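Local coordinates for protein anastral spindle 2, SAS 4 (Drosophila melanogaster, PDB 4BY2) that pairs a proline-rich motif of Ana2 with the TCP domain of Sas-4, a complex that works in centriole assembly, at residues 11-19 with 97-105. Residues are numbered along the deposited sequence; the frame is centred on the assembly and turned at random.
Sequences DMLPRLAPR and MLYFNKDIK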
loop_
_atom_site.group_PDB
_atom_site.type_symbol
_atom_site.label_atom_id
_atom_site.label_comp_id
_atom_site.label_asym_id
_atom_site.label_seq_id
_atom_site.Cartn_x
_atom_site.Cartn_y
_atom_site.Cartn_z
ATOM N N ASP A 11 14.935 -2.787 -11.610
ATOM C CA ASP A 11 15.439 -3.770 -10.654
ATOM C C ASP A 11 16.888 -3.476 -10.226
ATOM O O ASP A 11 17.572 -2.675 -10.873
ATOM C CB ASP A 11 15.293 -5.201 -11.213
ATOM C CG ASP A 11 15.208 -6.310 -10.169
ATOM O OD1 ASP A 11 15.074 -5.991 -8.962
ATOM O OD2 ASP A 11 15.259 -7.497 -10.561
ATOM N N MET A 12 17.334 -4.105 -9.107
ATOM C CA MET A 12 18.655 -3.964 -8.469
ATOM C C MET A 12 18.884 -2.555 -7.878
ATOM O O MET A 12 19.824 -2.365 -7.102
ATOM C CB MET A 12 19.812 -4.408 -9.392
ATOM C CG MET A 12 20.059 -5.917 -9.376
ATOM S SD MET A 12 18.778 -6.900 -10.211
ATOM C CE MET A 12 19.347 -8.545 -9.860
ATOM N N LEU A 13 17.995 -1.593 -8.202
ATOM C CA LEU A 13 18.003 -0.222 -7.696
ATOM C C LEU A 13 16.812 0.005 -6.752
ATOM O O LEU A 13 15.703 -0.454 -7.058
ATOM C CB LEU A 13 17.973 0.794 -8.844
ATOM C CG LEU A 13 19.333 1.238 -9.377
ATOM C CD1 LEU A 13 19.203 1.824 -10.769
ATOM C CD2 LEU A 13 20.004 2.241 -8.436
ATOM N N PRO A 14 17.005 0.699 -5.604
ATOM C CA PRO A 14 15.880 0.908 -4.678
ATOM C C PRO A 14 14.803 1.853 -5.202
ATOM O O PRO A 14 15.093 2.752 -5.993
ATOM C CB PRO A 14 16.548 1.460 -3.410
ATOM C CG PRO A 14 18.022 1.249 -3.599
ATOM C CD PRO A 14 18.242 1.300 -5.071
ATOM N N ARG A 15 13.556 1.627 -4.761
ATOM C CA ARG A 15 12.383 2.428 -5.123
ATOM C C ARG A 15 12.411 3.769 -4.385
ATOM O O ARG A 15 13.035 3.878 -3.325
ATOM C CB ARG A 15 11.090 1.686 -4.741
ATOM C CG ARG A 15 10.766 0.456 -5.572
ATOM C CD ARG A 15 9.552 -0.239 -4.987
ATOM N NE ARG A 15 9.119 -1.392 -5.777
ATOM C CZ ARG A 15 8.071 -2.153 -5.479
ATOM N NH1 ARG A 15 7.339 -1.895 -4.401
ATOM N NH2 ARG A 15 7.746 -3.178 -6.254
ATOM N N LEU A 16 11.711 4.779 -4.930
ATOM C CA LEU A 16 11.595 6.094 -4.297
ATOM C C LEU A 16 10.489 6.024 -3.240
ATOM O O LEU A 16 9.359 5.634 -3.558
ATOM C CB LEU A 16 11.309 7.198 -5.335
ATOM C CG LEU A 16 12.481 7.582 -6.247
ATOM C CD1 LEU A 16 11.989 8.047 -7.607
ATOM C CD2 LEU A 16 13.374 8.632 -5.595
ATOM N N ALA A 17 10.838 6.348 -1.976
ATOM C CA ALA A 17 9.942 6.301 -0.814
ATOM C C ALA A 17 8.707 7.192 -0.949
ATOM O O ALA A 17 8.847 8.385 -1.224
ATOM C CB ALA A 17 10.700 6.635 0.462
ATOM N N PRO A 18 7.488 6.629 -0.768
ATOM C CA PRO A 18 6.276 7.451 -0.900
ATOM C C PRO A 18 5.987 8.340 0.309
ATOM O O PRO A 18 6.563 8.170 1.387
ATOM C CB PRO A 18 5.176 6.410 -1.113
ATOM C CG PRO A 18 5.656 5.226 -0.377
ATOM C CD PRO A 18 7.150 5.224 -0.462
ATOM N N ARG A 19 5.063 9.279 0.110
ATOM C CA ARG A 19 4.599 10.251 1.092
ATOM C C ARG A 19 3.123 9.937 1.404
ATOM O O ARG A 19 2.372 9.650 0.467
ATOM C CB ARG A 19 4.727 11.658 0.476
ATOM C CG ARG A 19 4.708 12.812 1.465
ATOM C CD ARG A 19 3.840 13.961 0.974
ATOM N NE ARG A 19 4.400 14.634 -0.201
ATOM C CZ ARG A 19 5.029 15.804 -0.171
ATOM N NH1 ARG A 19 5.182 16.455 0.976
ATOM N NH2 ARG A 19 5.503 16.338 -1.289
ATOM N N MET A 97 15.437 -9.420 -1.616
ATOM C CA MET A 97 16.546 -8.554 -2.007
ATOM C C MET A 97 16.843 -7.585 -0.870
ATOM O O MET A 97 16.011 -6.737 -0.550
ATOM C CB MET A 97 16.220 -7.807 -3.317
ATOM C CG MET A 97 17.353 -6.916 -3.827
ATOM S SD MET A 97 18.677 -7.780 -4.715
ATOM C CE MET A 97 17.948 -7.912 -6.331
ATOM N N LEU A 98 18.020 -7.738 -0.245
ATOM C CA LEU A 98 18.489 -6.882 0.845
ATOM C C LEU A 98 19.387 -5.801 0.230
ATOM O O LEU A 98 20.572 -6.045 -0.019
ATOM C CB LEU A 98 19.245 -7.700 1.914
ATOM C CG LEU A 98 18.406 -8.644 2.775
ATOM C CD1 LEU A 98 18.546 -10.092 2.311
ATOM C CD2 LEU A 98 18.804 -8.539 4.235
ATOM N N TYR A 99 18.800 -4.629 -0.071
ATOM C CA TYR A 99 19.495 -3.499 -0.693
ATOM C C TYR A 99 20.537 -2.855 0.227
ATOM O O TYR A 99 20.477 -3.027 1.447
ATOM C CB TYR A 99 18.494 -2.435 -1.185
ATOM C CG TYR A 99 17.564 -2.894 -2.287
ATOM C CD1 TYR A 99 17.930 -2.781 -3.624
ATOM C CD2 TYR A 99 16.291 -3.376 -1.997
ATOM C CE1 TYR A 99 17.066 -3.179 -4.647
ATOM C CE2 TYR A 99 15.419 -3.773 -3.009
ATOM C CZ TYR A 99 15.811 -3.674 -4.333
ATOM O OH TYR A 99 14.957 -4.074 -5.333
ATOM N N PHE A 100 21.484 -2.103 -0.374
ATOM C CA PHE A 100 22.560 -1.374 0.309
ATOM C C PHE A 100 22.037 -0.328 1.307
ATOM O O PHE A 100 22.649 -0.131 2.360
ATOM C CB PHE A 100 23.522 -0.729 -0.710
ATOM C CG PHE A 100 22.875 0.112 -1.790
ATOM C CD1 PHE A 100 22.672 1.475 -1.607
ATOM C CD2 PHE A 100 22.517 -0.450 -3.011
ATOM C CE1 PHE A 100 22.080 2.252 -2.608
ATOM C CE2 PHE A 100 21.927 0.326 -4.013
ATOM C CZ PHE A 100 21.717 1.675 -3.807
ATOM N N ASN A 101 20.890 0.315 0.984
ATOM C CA ASN A 101 20.238 1.340 1.809
ATOM C C ASN A 101 19.293 0.761 2.894
ATOM O O ASN A 101 18.453 1.494 3.425
ATOM C CB ASN A 101 19.516 2.367 0.913
ATOM C CG ASN A 101 18.355 1.830 0.097
ATOM O OD1 ASN A 101 18.206 0.628 -0.133
ATOM N ND2 ASN A 101 17.515 2.728 -0.387
ATOM N N LYS A 102 19.450 -0.550 3.222
ATOM C CA LYS A 102 18.701 -1.336 4.220
ATOM C C LYS A 102 17.246 -1.671 3.779
ATOM O O LYS A 102 16.487 -2.257 4.560
ATOM C CB LYS A 102 18.746 -0.680 5.622
ATOM C CG LYS A 102 18.772 -1.666 6.787
ATOM C CD LYS A 102 18.199 -1.044 8.063
ATOM C CE LYS A 102 18.104 -2.022 9.214
ATOM N NZ LYS A 102 19.408 -2.203 9.909
ATOM N N ASP A 103 16.879 -1.348 2.518
ATOM C CA ASP A 103 15.558 -1.646 1.944
ATOM C C ASP A 103 15.433 -3.136 1.653
ATOM O O ASP A 103 16.417 -3.767 1.260
ATOM C CB ASP A 103 15.322 -0.854 0.642
ATOM C CG ASP A 103 14.819 0.572 0.793
ATOM O OD1 ASP A 103 14.794 1.082 1.940
ATOM O OD2 ASP A 103 14.464 1.183 -0.235
ATOM N N ILE A 104 14.226 -3.697 1.842
ATOM C CA ILE A 104 13.949 -5.123 1.615
ATOM C C ILE A 104 12.831 -5.298 0.578
ATOM O O ILE A 104 11.801 -4.638 0.678
ATOM C CB ILE A 104 13.619 -5.880 2.945
ATOM C CG1 ILE A 104 14.622 -5.554 4.080
ATOM C CG2 ILE A 104 13.518 -7.398 2.714
ATOM C CD1 ILE A 104 14.116 -5.837 5.529
ATOM N N LYS A 105 13.028 -6.209 -0.390
ATOM C CA LYS A 105 12.032 -6.545 -1.409
ATOM C C LYS A 105 11.743 -8.058 -1.374
ATOM O O LYS A 105 12.553 -8.852 -1.860
ATOM C CB LYS A 105 12.479 -6.076 -2.804
ATOM C CG LYS A 105 11.398 -6.206 -3.873
ATOM C CD LYS A 105 11.843 -5.603 -5.195
ATOM C CE LYS A 105 10.977 -6.038 -6.350
ATOM N NZ LYS A 105 11.276 -7.434 -6.773
HETATM O O HOH W 1 13.502 4.031 -0.649
#
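Pro14 of the Ana2 segment 11-19, extended from Leu13 onward, lies against the Sas-4 hairpin 97-105, its CA 7.0 Å from Tyr99 CA, where a type I turn from Tyr99 to Lys102 joins antiparallel strands 94-98 and 104-108. The flat Tyr99 ring suits its place between hairpin and peptide: CG of Met97, from its own strand, lies over one face, Pro14 CA over the opposite one, each offset toward the rim, while Met12 C meets the ring edge, 3.8 Å from Tyr99 CE1. An alanine in place of Tyr99 would probably open a gap beneath Pro14 and deprive the Met12 backbone of its apolar support. The rigid proline ring wedges between turn side chains, with CD 3.7 Å from Phe100 CZ and CB 3.4 Å from Asn101 ND2. Toward the N-terminal end of the Ana2 segment, the flexible thioethers of Met12 and Met97 cross at about a right angle, their CE methyls 3.8 Å apart. Polar linkage runs through a water that donates to Arg15 O at 2.7 Å and to Asp103 OD2 at 3.0 Å; the Tyr116 hydroxyl also hydrogen-bonds to Asp103 OD2 and accepts the backbone N-H of Arg15. Asn84 adds further grip, bonding Met12 O and Phe100 N. Here a proline-rich peptide, fused to its partner by engineering, docks across the hairpin turns of the TCP domain's extended antiparallel β-structure.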